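Methyltransferase (Streptococcus mutans, PDB 2B78) is a putative S-adenosylmethionine-dependent methyltransferase that may act on RNA. Local coordinates at residues Ile2-Val6 with Gln37-Asp43; Phe45-Tyr50 with Leu61-Val67; Phe9-Leu14 with Arg24-Asn28; Val18-Ser23 with Lys56-Leu61. All blocks are in the same frame, centred on the assembly; numbering follows the deposited sequence.

Contact 1 (Ile2-Val6 with Gln37-Asp43); sequences IKLMV and QLYSDAD
Lys3 NZ is the polar atom that two groups of the other segment grip. It lies over one face of the Tyr39 ring, 3.4 Å from the ring centroid and 30° off the normal, a cation-pi contact displaced toward the rim. The same nitrogen makes a long salt bridge of 3.6 Å to Asp43 OD1. The lysine chain runs extended across the ring, with CG 3.3 Å from Tyr39 CD2, and bends only at its last torsion (chi4 69°), which turns NZ onto the ring. Met5 also reaches this carboxylate, with CE 3.3 Å from Asp43 OD1, and its CG rests against Ser40 O. Asp43 closes a type I turn, in which Ser40 OG takes the N-H of Ala42 as an ST turn.

On the opposite face Leu4 and Leu38 lie side by side and point the same way, with their CD2 atoms 3.8 Å apart. Val6, just past the strand, adds CG1, which touches CD2 of Leu38; these two side chains cross at about a right angle.

Four backbone bonds join the strands. Val6 N to Tyr39 O is the shortest, at 2.7 Å. A water continues the link past the last bridge, lying between Val6 O and Asp41 N and accepting from the latter. Tyr39 also meets Phe45 edge-to-face, and Leu38 packs on Leu14 of helix 8-16. The register is that of a parallel strand pair, with strand 2-5 at the margin of the mixed five-stranded sheet in the PUA-like domain.

Contact 2 (Phe45-Tyr50 with Leu61-Val67); sequences FLGTAY and LISPKKV
Thr48 and Ile62 meet in the tight part of the contact. Thr48 O accepts from two successive N-H groups, Ile62 N at 2.7 Å and Ser63 N at 3.1 Å. Both donors are tilted from the carbonyl plane. This double grip is a classic beta bulge in the hairpin of strands 45-54 and 57-63. Thr48 N returns a bond of 2.6 Å to Ser63 O. Thr48 OG1 stands anti to its own carbonyl carbon (chi1 -61°) and donates to Lys65 O at 2.6 Å. Leu61 CD1 lies 3.3 Å from Thr48 O, and Ile62 CD1 reaches the edge of the Tyr50 ring. Gly47 leaves room for Ser63 O, 3.1 Å from its CA. Tyr50 OH is bonded outside the hairpin, to Gly108 and Asn125.

The looser, more exposed side is at Pro64 and the rim of the Phe45 ring. Phe45 CE2 comes to 3.3 Å from Pro64 O. A water donates to both Phe45 O and Pro64 O where the strands part.

Ser63 OG accepts from Lys65 N in an ST turn. Two hydroxyls thus hold Lys65, at its O and its N, just past the end of the strand pairing, which probably helps set the path of the chain.

Contact 3 (Phe9-Leu14 with Arg24-Asn28); sequences FAEKKL and RDYPN
Helix 8-16 passes the short 3-10 segment and loop after strand 20-22, with the backbones nearest at Ala10 and Asp25, whose CA atoms are 5.5 Å apart. This joins the helix of the PUA-like domain to the chain that leads from one edge strand of its sheet toward strand 34-39.

Asp25 carries the polar side. Lys13 NZ donates to Asp25 OD2 at 2.7 Å in a salt bridge and meets the oxygen nearly along its C-O axis. The lysine chain crosses the carboxylate at about a right angle. The bend at chi3 (74°) turns CE and NZ toward Asp25 OD2; CD of Lys13 also lies 3.4 Å from that oxygen. Phe9 borders the same carboxylate: its CD2 is 3.6 Å from Asp25 OD1, and the ring and carboxylate planes are 66° apart.

Ala10 and Tyr26 meet on the other side. Ala10 CB sits against the phenol end of Tyr26, 3.6 Å from CZ, and Leu14 CD1 approaches Tyr26 OH one turn on. Tyr26 also touches Val6, Leu21 and Val58, so its ring is enclosed by several parts of the domain.

A water also joins the backbones. It accepts from Ala10 N and donates to Asp25 O, at 2.9 Å in each case.

Contact 4 (Val18-Ser23 with Lys56-Leu61); sequences VQLLSS and KGVGWL
Leu20 has CG anti to its backbone N (chi1 169°), and Trp60 has CG anti to its carbonyl carbon (chi1 -63°); these torsions lay the leucine on the indole. Both stand on one face of an antiparallel strand pair, where edge strand 20-22 joins strand 57-63 in the PUA-like domain. Leu20 CD1 lies over the six-membered ring, 4.0 Å from its centroid and 11° off the normal, a CH-pi contact. Leu20 CB is closer still to the ring atoms, at 3.5 Å from Trp60 CZ3. Outside the pair, Trp60 NE1 is hydrogen-bonded to Gln54 OE1 and the indole meets Tyr50.

Leu21 points to the other face. Its CD1 packs on the backbone of Gly59 and Trp60, 3.4 Å from Trp60 N. Gly59 has backbone angles that suit glycine and lets Leu21 CD1 lie close against its backbone. Val58 lies at the corner of the strand and sets CG2 against Leu21 CB, while its CG1 reaches Ser23.

Four backbone bonds tie the segments, and their geometry varies. Leu61 N reaches Gln19 O at 2.7 Å, in the carbonyl plane and on a lone pair. Leu21 N instead sits well above the carbonyl plane of Gly59. Val58 N to Leu21 O is nearly straight. Ser23 N bonds to Lys56 O at the far end. At the opposite end a water donates to both Gln19 OE1 and Leu61 O, at 2.8 Å in each case.

How the contacts relate
All four contacts lie within the PUA-like domain and away from the S-adenosylhomocysteine site. Contacts 1, 2 and 4 pair strands of one sheet. Contacts 1 and 4 add its two outermost strands, one parallel and one antiparallel, and contact 2 is the hairpin between them. Contacts 2 and 4 share Leu61. Contact 3 brings in the helix, with little buried area and no direct backbone bond. Leu14, Leu38, Leu46 and Leu61 bring helix and sheet together in a common apolar layer. About half the touching residues are buried in contacts 2, 3 and 4, but only three of eleven in contact 1. Charged pairs lie toward the surface, in contacts 1 and 3. Contact 2 adds hydroxyl bonds to its strand pairing; contact 4 adds a leucine-indole CH-pi contact.

Contact 1 (Ile2-Val6 with Gln37-Asp43)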
# COMPACT_ATOMS: atom_id res chain seq x y z
N ILE A 2 -28.22 -18.60 -1.37
CA ILE A 2 -28.90 -17.49 -2.02
C ILE A 2 -28.40 -17.33 -3.45
O ILE A 2 -27.19 -17.21 -3.68
CB ILE A 2 -28.66 -16.16 -1.27
CG1 ILE A 2 -28.87 -16.36 0.23
CG2 ILE A 2 -29.60 -15.09 -1.79
CD1 ILE A 2 -30.22 -16.96 0.59
N LYS A 3 -29.32 -17.35 -4.41
CA LYS A 3 -29.00 -17.19 -5.82
C LYS A 3 -29.24 -15.72 -6.17
O LYS A 3 -30.38 -15.25 -6.23
CB LYS A 3 -29.91 -18.09 -6.66
CG LYS A 3 -30.03 -17.72 -8.14
CD LYS A 3 -31.17 -18.52 -8.78
CE LYS A 3 -31.55 -17.99 -10.17
NZ LYS A 3 -30.50 -18.21 -11.20
N LEU A 4 -28.15 -14.99 -6.38
CA LEU A 4 -28.23 -13.57 -6.70
C LEU A 4 -28.19 -13.35 -8.20
O LEU A 4 -27.22 -13.71 -8.87
CB LEU A 4 -27.06 -12.84 -6.03
CG LEU A 4 -26.96 -11.32 -6.14
CD1 LEU A 4 -28.21 -10.66 -5.56
CD2 LEU A 4 -25.71 -10.85 -5.37
N MET A 5 -29.26 -12.77 -8.74
CA MET A 5 -29.31 -12.50 -10.17
C MET A 5 -28.67 -11.12 -10.35
O MET A 5 -29.08 -10.15 -9.72
CB MET A 5 -30.75 -12.48 -10.68
CG MET A 5 -30.86 -12.49 -12.20
SD MET A 5 -32.57 -12.63 -12.78
CE MET A 5 -32.85 -14.39 -12.53
N VAL A 6 -27.65 -11.05 -11.20
CA VAL A 6 -26.94 -9.80 -11.40
C VAL A 6 -27.31 -9.05 -12.67
O VAL A 6 -27.85 -9.62 -13.61
CB VAL A 6 -25.43 -10.06 -11.37
CG1 VAL A 6 -25.08 -10.80 -10.09
CG2 VAL A 6 -25.00 -10.88 -12.58
N GLN A 37 -24.38 -17.43 -4.82
CA GLN A 37 -24.09 -17.92 -6.15
C GLN A 37 -24.63 -16.86 -7.09
O GLN A 37 -25.80 -16.49 -7.01
CB GLN A 37 -24.80 -19.25 -6.43
CG GLN A 37 -24.43 -20.37 -5.48
CD GLN A 37 -25.02 -21.69 -5.93
OE1 GLN A 37 -26.23 -21.79 -6.18
NE2 GLN A 37 -24.18 -22.72 -6.03
N LEU A 38 -23.76 -16.36 -7.96
CA LEU A 38 -24.14 -15.32 -8.91
C LEU A 38 -24.68 -15.91 -10.20
O LEU A 38 -24.08 -16.84 -10.76
CB LEU A 38 -22.92 -14.46 -9.23
CG LEU A 38 -22.20 -13.90 -8.00
CD1 LEU A 38 -21.01 -13.06 -8.44
CD2 LEU A 38 -23.18 -13.06 -7.17
N TYR A 39 -25.79 -15.36 -10.66
CA TYR A 39 -26.44 -15.80 -11.90
C TYR A 39 -26.78 -14.59 -12.79
O TYR A 39 -27.05 -13.50 -12.29
CB TYR A 39 -27.74 -16.54 -11.58
CG TYR A 39 -27.55 -17.99 -11.18
CD1 TYR A 39 -27.64 -19.01 -12.13
CD2 TYR A 39 -27.27 -18.34 -9.86
CE1 TYR A 39 -27.46 -20.35 -11.77
CE2 TYR A 39 -27.08 -19.68 -9.49
CZ TYR A 39 -27.18 -20.67 -10.45
OH TYR A 39 -27.00 -21.99 -10.10
N SER A 40 -26.76 -14.80 -14.10
CA SER A 40 -27.09 -13.74 -15.05
C SER A 40 -28.61 -13.64 -15.13
O SER A 40 -29.32 -14.38 -14.44
CB SER A 40 -26.54 -14.07 -16.44
OG SER A 40 -27.22 -15.19 -16.98
N ASP A 41 -29.11 -12.74 -15.98
CA ASP A 41 -30.56 -12.56 -16.15
C ASP A 41 -31.17 -13.72 -16.93
O ASP A 41 -32.39 -13.88 -16.97
CB ASP A 41 -30.85 -11.24 -16.88
CG ASP A 41 -30.01 -11.06 -18.13
OD1 ASP A 41 -29.90 -12.02 -18.92
OD2 ASP A 41 -29.47 -9.95 -18.34
N ALA A 42 -30.31 -14.52 -17.55
CA ALA A 42 -30.74 -15.67 -18.33
C ALA A 42 -30.65 -16.93 -17.47
O ALA A 42 -30.74 -18.05 -17.97
CB ALA A 42 -29.87 -15.82 -19.57
N ASP A 43 -30.46 -16.73 -16.17
CA ASP A 43 -30.36 -17.84 -15.22
C ASP A 43 -29.13 -18.71 -15.42
O ASP A 43 -29.16 -19.91 -15.12
CB ASP A 43 -31.62 -18.71 -15.29
CG ASP A 43 -32.87 -17.95 -14.93
OD1 ASP A 43 -32.93 -17.42 -13.80
OD2 ASP A 43 -33.80 -17.89 -15.76
O HOH W 1 -27.59 -10.17 -16.28

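Contact 2 (Phe45-Tyr50 with Leu61-Val67)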
# COMPACT_ATOMS: atom_id res chain seq x y z
N PHE A 45 -25.25 -19.75 -14.52
CA PHE A 45 -24.34 -19.69 -13.38
C PHE A 45 -23.07 -18.92 -13.71
O PHE A 45 -22.35 -19.26 -14.66
CB PHE A 45 -23.98 -21.11 -12.94
CG PHE A 45 -23.06 -21.16 -11.75
CD1 PHE A 45 -23.47 -20.67 -10.52
CD2 PHE A 45 -21.79 -21.71 -11.87
CE1 PHE A 45 -22.63 -20.72 -9.42
CE2 PHE A 45 -20.94 -21.77 -10.77
CZ PHE A 45 -21.36 -21.27 -9.54
N LEU A 46 -22.78 -17.88 -12.93
CA LEU A 46 -21.60 -17.05 -13.16
C LEU A 46 -20.50 -17.28 -12.13
O LEU A 46 -19.37 -16.81 -12.30
CB LEU A 46 -21.98 -15.57 -13.18
CG LEU A 46 -22.95 -15.13 -14.29
CD1 LEU A 46 -23.37 -13.68 -14.04
CD2 LEU A 46 -22.30 -15.27 -15.66
N GLY A 47 -20.81 -17.97 -11.04
CA GLY A 47 -19.78 -18.24 -10.05
C GLY A 47 -20.18 -18.17 -8.60
O GLY A 47 -21.31 -17.81 -8.25
N THR A 48 -19.22 -18.51 -7.74
CA THR A 48 -19.41 -18.50 -6.29
C THR A 48 -18.80 -17.21 -5.78
O THR A 48 -17.73 -16.82 -6.24
CB THR A 48 -18.70 -19.71 -5.64
OG1 THR A 48 -19.26 -20.93 -6.16
CG2 THR A 48 -18.86 -19.70 -4.12
N ALA A 49 -19.46 -16.55 -4.84
CA ALA A 49 -18.94 -15.30 -4.29
C ALA A 49 -19.35 -15.12 -2.84
O ALA A 49 -20.16 -15.89 -2.32
CB ALA A 49 -19.45 -14.13 -5.13
N TYR A 50 -18.80 -14.10 -2.19
CA TYR A 50 -19.19 -13.82 -0.82
C TYR A 50 -19.48 -12.33 -0.70
O TYR A 50 -18.87 -11.50 -1.38
CB TYR A 50 -18.11 -14.27 0.19
CG TYR A 50 -16.91 -13.36 0.40
CD1 TYR A 50 -17.02 -12.15 1.07
CD2 TYR A 50 -15.64 -13.76 -0.03
CE1 TYR A 50 -15.90 -11.34 1.32
CE2 TYR A 50 -14.50 -12.96 0.21
CZ TYR A 50 -14.65 -11.76 0.89
OH TYR A 50 -13.54 -10.98 1.15
N LEU A 61 -15.87 -12.06 -6.00
CA LEU A 61 -16.12 -13.32 -6.69
C LEU A 61 -15.03 -14.25 -6.17
O LEU A 61 -13.86 -13.87 -6.11
CB LEU A 61 -15.95 -13.15 -8.20
CG LEU A 61 -15.90 -14.46 -9.00
CD1 LEU A 61 -17.27 -15.12 -9.01
CD2 LEU A 61 -15.44 -14.16 -10.42
N ILE A 62 -15.41 -15.46 -5.78
CA ILE A 62 -14.45 -16.44 -5.28
C ILE A 62 -13.96 -17.32 -6.42
O ILE A 62 -12.77 -17.57 -6.58
CB ILE A 62 -15.07 -17.34 -4.20
CG1 ILE A 62 -15.41 -16.51 -2.96
CG2 ILE A 62 -14.11 -18.47 -3.85
CD1 ILE A 62 -16.08 -17.30 -1.86
N SER A 63 -14.91 -17.79 -7.22
CA SER A 63 -14.58 -18.66 -8.35
C SER A 63 -15.75 -18.70 -9.32
O SER A 63 -16.89 -18.43 -8.95
CB SER A 63 -14.28 -20.07 -7.85
OG SER A 63 -14.19 -20.98 -8.93
N PRO A 64 -15.48 -19.01 -10.60
CA PRO A 64 -16.56 -19.08 -11.59
C PRO A 64 -17.26 -20.43 -11.52
O PRO A 64 -18.20 -20.71 -12.28
CB PRO A 64 -15.83 -18.85 -12.91
CG PRO A 64 -14.50 -19.49 -12.65
CD PRO A 64 -14.17 -19.00 -11.26
N LYS A 65 -16.80 -21.28 -10.60
CA LYS A 65 -17.37 -22.60 -10.42
C LYS A 65 -18.04 -22.72 -9.07
O LYS A 65 -17.94 -21.83 -8.22
CB LYS A 65 -16.28 -23.68 -10.52
CG LYS A 65 -15.57 -23.73 -11.86
CD LYS A 65 -14.65 -24.93 -11.95
CE LYS A 65 -13.97 -25.00 -13.31
NZ LYS A 65 -13.02 -26.14 -13.40
N LYS A 66 -18.74 -23.84 -8.87
CA LYS A 66 -19.41 -24.12 -7.61
C LYS A 66 -18.37 -24.71 -6.68
O LYS A 66 -17.87 -25.82 -6.89
CB LYS A 66 -20.54 -25.13 -7.83
CG LYS A 66 -21.11 -25.69 -6.53
CD LYS A 66 -22.12 -26.80 -6.80
CE LYS A 66 -22.56 -27.47 -5.51
NZ LYS A 66 -21.42 -28.12 -4.80
N VAL A 67 -18.02 -23.96 -5.64
CA VAL A 67 -17.02 -24.44 -4.70
C VAL A 67 -17.44 -24.05 -3.29
O VAL A 67 -18.32 -23.20 -3.11
CB VAL A 67 -15.64 -23.83 -5.01
CG1 VAL A 67 -15.21 -24.21 -6.42
CG2 VAL A 67 -15.69 -22.32 -4.88
O HOH W 2 -19.58 -19.86 -14.59

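Contact 3 (Phe9-Leu14 with Arg24-Asn28)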
# COMPACT_ATOMS: atom_id res chain seq x y z
N PHE A 9 -24.24 -5.08 -16.51
CA PHE A 9 -22.90 -4.56 -16.25
C PHE A 9 -22.12 -5.47 -15.30
O PHE A 9 -20.96 -5.79 -15.55
CB PHE A 9 -22.97 -3.15 -15.65
CG PHE A 9 -21.78 -2.29 -15.98
CD1 PHE A 9 -21.62 -1.78 -17.26
CD2 PHE A 9 -20.82 -2.01 -15.02
CE1 PHE A 9 -20.50 -1.01 -17.59
CE2 PHE A 9 -19.70 -1.24 -15.32
CZ PHE A 9 -19.54 -0.74 -16.61
N ALA A 10 -22.75 -5.86 -14.20
CA ALA A 10 -22.09 -6.74 -13.24
C ALA A 10 -21.64 -8.02 -13.95
O ALA A 10 -20.56 -8.54 -13.70
CB ALA A 10 -23.06 -7.09 -12.11
N GLU A 11 -22.49 -8.50 -14.86
CA GLU A 11 -22.21 -9.72 -15.62
C GLU A 11 -20.96 -9.63 -16.50
O GLU A 11 -20.06 -10.46 -16.39
CB GLU A 11 -23.42 -10.06 -16.50
CG GLU A 11 -23.36 -11.43 -17.14
CD GLU A 11 -24.50 -11.68 -18.11
OE1 GLU A 11 -25.64 -11.29 -17.81
OE2 GLU A 11 -24.24 -12.27 -19.18
N LYS A 12 -20.90 -8.63 -17.37
CA LYS A 12 -19.74 -8.49 -18.25
C LYS A 12 -18.45 -8.40 -17.45
O LYS A 12 -17.42 -8.96 -17.85
CB LYS A 12 -19.90 -7.27 -19.17
CG LYS A 12 -20.01 -5.93 -18.46
CD LYS A 12 -20.49 -4.82 -19.40
CE LYS A 12 -19.34 -4.02 -20.02
NZ LYS A 12 -18.50 -4.76 -21.00
N LYS A 13 -18.48 -7.72 -16.31
CA LYS A 13 -17.29 -7.60 -15.49
C LYS A 13 -16.88 -8.96 -14.94
O LYS A 13 -15.71 -9.34 -15.01
CB LYS A 13 -17.52 -6.60 -14.35
CG LYS A 13 -17.61 -5.16 -14.83
CD LYS A 13 -18.01 -4.20 -13.73
CE LYS A 13 -16.88 -3.95 -12.75
NZ LYS A 13 -17.24 -2.87 -11.78
N LEU A 14 -17.86 -9.70 -14.42
CA LEU A 14 -17.58 -11.03 -13.89
C LEU A 14 -16.97 -11.90 -14.97
O LEU A 14 -15.95 -12.55 -14.74
CB LEU A 14 -18.87 -11.69 -13.37
CG LEU A 14 -19.37 -11.24 -12.00
CD1 LEU A 14 -20.75 -11.82 -11.72
CD2 LEU A 14 -18.36 -11.69 -10.94
N ARG A 24 -21.90 0.06 -6.87
CA ARG A 24 -22.58 0.70 -8.00
C ARG A 24 -23.25 -0.28 -8.95
O ARG A 24 -24.22 0.07 -9.62
CB ARG A 24 -21.58 1.55 -8.78
CG ARG A 24 -22.24 2.52 -9.75
CD ARG A 24 -22.74 3.74 -9.01
NE ARG A 24 -21.63 4.40 -8.32
CZ ARG A 24 -21.77 5.42 -7.47
NH1 ARG A 24 -22.98 5.90 -7.20
NH2 ARG A 24 -20.70 5.95 -6.90
N ASP A 25 -22.73 -1.51 -9.02
CA ASP A 25 -23.28 -2.51 -9.92
C ASP A 25 -24.24 -3.49 -9.24
O ASP A 25 -24.74 -4.42 -9.87
CB ASP A 25 -22.14 -3.29 -10.59
CG ASP A 25 -21.07 -2.37 -11.18
OD1 ASP A 25 -21.39 -1.22 -11.54
OD2 ASP A 25 -19.91 -2.81 -11.31
N TYR A 26 -24.48 -3.26 -7.95
CA TYR A 26 -25.39 -4.08 -7.14
C TYR A 26 -26.19 -3.13 -6.25
O TYR A 26 -26.21 -3.27 -5.02
CB TYR A 26 -24.58 -5.06 -6.28
CG TYR A 26 -23.84 -6.11 -7.08
CD1 TYR A 26 -24.46 -7.30 -7.46
CD2 TYR A 26 -22.53 -5.89 -7.51
CE1 TYR A 26 -23.79 -8.25 -8.26
CE2 TYR A 26 -21.86 -6.82 -8.30
CZ TYR A 26 -22.49 -7.99 -8.67
OH TYR A 26 -21.84 -8.91 -9.48
N PRO A 27 -26.86 -2.14 -6.86
CA PRO A 27 -27.68 -1.10 -6.22
C PRO A 27 -28.65 -1.49 -5.11
O PRO A 27 -28.57 -0.96 -3.99
CB PRO A 27 -28.39 -0.44 -7.40
CG PRO A 27 -28.51 -1.55 -8.38
CD PRO A 27 -27.14 -2.17 -8.31
N ASN A 28 -29.57 -2.41 -5.40
CA ASN A 28 -30.56 -2.81 -4.41
C ASN A 28 -30.30 -4.19 -3.83
O ASN A 28 -31.09 -5.12 -4.01
CB ASN A 28 -31.95 -2.77 -5.03
CG ASN A 28 -32.28 -1.41 -5.60
OD1 ASN A 28 -31.91 -1.07 -6.73
ND2 ASN A 28 -32.98 -0.60 -4.80
O HOH W 3 -24.68 -4.23 -12.78

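Contact 4 (Val18-Ser23 with Lys56-Leu61)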
# COMPACT_ATOMS: atom_id res chain seq x y z
N VAL A 18 -13.23 -9.68 -13.46
CA VAL A 18 -13.21 -8.71 -12.37
C VAL A 18 -13.77 -9.45 -11.16
O VAL A 18 -14.88 -9.98 -11.21
CB VAL A 18 -14.06 -7.47 -12.70
CG1 VAL A 18 -14.06 -6.50 -11.53
CG2 VAL A 18 -13.50 -6.78 -13.94
N GLN A 19 -13.00 -9.49 -10.08
CA GLN A 19 -13.42 -10.20 -8.88
C GLN A 19 -14.16 -9.32 -7.90
O GLN A 19 -14.99 -9.80 -7.13
CB GLN A 19 -12.20 -10.81 -8.18
CG GLN A 19 -11.62 -12.02 -8.89
CD GLN A 19 -10.28 -12.43 -8.31
OE1 GLN A 19 -10.11 -12.45 -7.09
NE2 GLN A 19 -9.33 -12.77 -9.17
N LEU A 20 -13.85 -8.03 -7.92
CA LEU A 20 -14.49 -7.07 -7.03
C LEU A 20 -15.95 -6.80 -7.42
O LEU A 20 -16.24 -6.51 -8.58
CB LEU A 20 -13.72 -5.75 -7.05
CG LEU A 20 -14.39 -4.56 -6.37
CD1 LEU A 20 -14.60 -4.87 -4.90
CD2 LEU A 20 -13.54 -3.32 -6.56
N LEU A 21 -16.85 -6.91 -6.44
CA LEU A 21 -18.27 -6.66 -6.68
C LEU A 21 -18.52 -5.22 -6.26
O LEU A 21 -18.56 -4.90 -5.06
CB LEU A 21 -19.12 -7.61 -5.83
CG LEU A 21 -18.81 -9.10 -6.02
CD1 LEU A 21 -19.66 -9.92 -5.08
CD2 LEU A 21 -19.06 -9.51 -7.46
N SER A 22 -18.68 -4.33 -7.24
CA SER A 22 -18.89 -2.92 -6.93
C SER A 22 -20.31 -2.60 -6.48
O SER A 22 -21.28 -3.10 -7.04
CB SER A 22 -18.54 -2.05 -8.15
OG SER A 22 -17.14 -1.97 -8.32
N SER A 23 -20.40 -1.76 -5.45
CA SER A 23 -21.69 -1.36 -4.92
C SER A 23 -22.53 -0.80 -6.06
O SER A 23 -23.70 -1.15 -6.23
CB SER A 23 -21.49 -0.30 -3.84
OG SER A 23 -22.72 0.04 -3.24
N LYS A 56 -16.00 0.66 -1.20
CA LYS A 56 -16.98 0.80 -2.28
C LYS A 56 -17.44 -0.55 -2.82
O LYS A 56 -18.17 -0.63 -3.81
CB LYS A 56 -16.40 1.64 -3.41
CG LYS A 56 -16.23 3.11 -3.05
CD LYS A 56 -17.56 3.72 -2.64
CE LYS A 56 -17.40 5.17 -2.19
NZ LYS A 56 -18.70 5.76 -1.75
N GLY A 57 -17.00 -1.62 -2.17
CA GLY A 57 -17.38 -2.95 -2.61
C GLY A 57 -18.42 -3.60 -1.71
O GLY A 57 -18.54 -3.24 -0.54
N VAL A 58 -19.16 -4.55 -2.26
CA VAL A 58 -20.18 -5.28 -1.52
C VAL A 58 -19.79 -6.76 -1.43
O VAL A 58 -20.50 -7.57 -0.84
CB VAL A 58 -21.56 -5.17 -2.21
CG1 VAL A 58 -22.11 -3.76 -2.06
CG2 VAL A 58 -21.43 -5.53 -3.69
N GLY A 59 -18.65 -7.10 -2.03
CA GLY A 59 -18.20 -8.48 -1.99
C GLY A 59 -17.14 -8.82 -3.02
O GLY A 59 -16.61 -7.92 -3.70
N TRP A 60 -16.85 -10.11 -3.15
CA TRP A 60 -15.84 -10.58 -4.09
C TRP A 60 -16.22 -11.90 -4.73
O TRP A 60 -16.79 -12.78 -4.07
CB TRP A 60 -14.50 -10.82 -3.38
CG TRP A 60 -13.88 -9.62 -2.79
CD1 TRP A 60 -14.05 -9.15 -1.51
CD2 TRP A 60 -12.97 -8.73 -3.43
NE1 TRP A 60 -13.30 -8.02 -1.32
CE2 TRP A 60 -12.62 -7.74 -2.48
CE3 TRP A 60 -12.41 -8.66 -4.71
CZ2 TRP A 60 -11.73 -6.70 -2.78
CZ3 TRP A 60 -11.54 -7.63 -5.00
CH2 TRP A 60 -11.21 -6.66 -4.04
N LEU A 61 -15.87 -12.06 -6.00
CA LEU A 61 -16.12 -13.32 -6.69
C LEU A 61 -15.03 -14.25 -6.17
O LEU A 61 -13.86 -13.87 -6.11
CB LEU A 61 -15.95 -13.15 -8.20
CG LEU A 61 -15.90 -14.46 -9.00
CD1 LEU A 61 -17.27 -15.12 -9.01
CD2 LEU A 61 -15.44 -14.16 -10.42
O HOH W 4 -11.80 -12.35 -4.87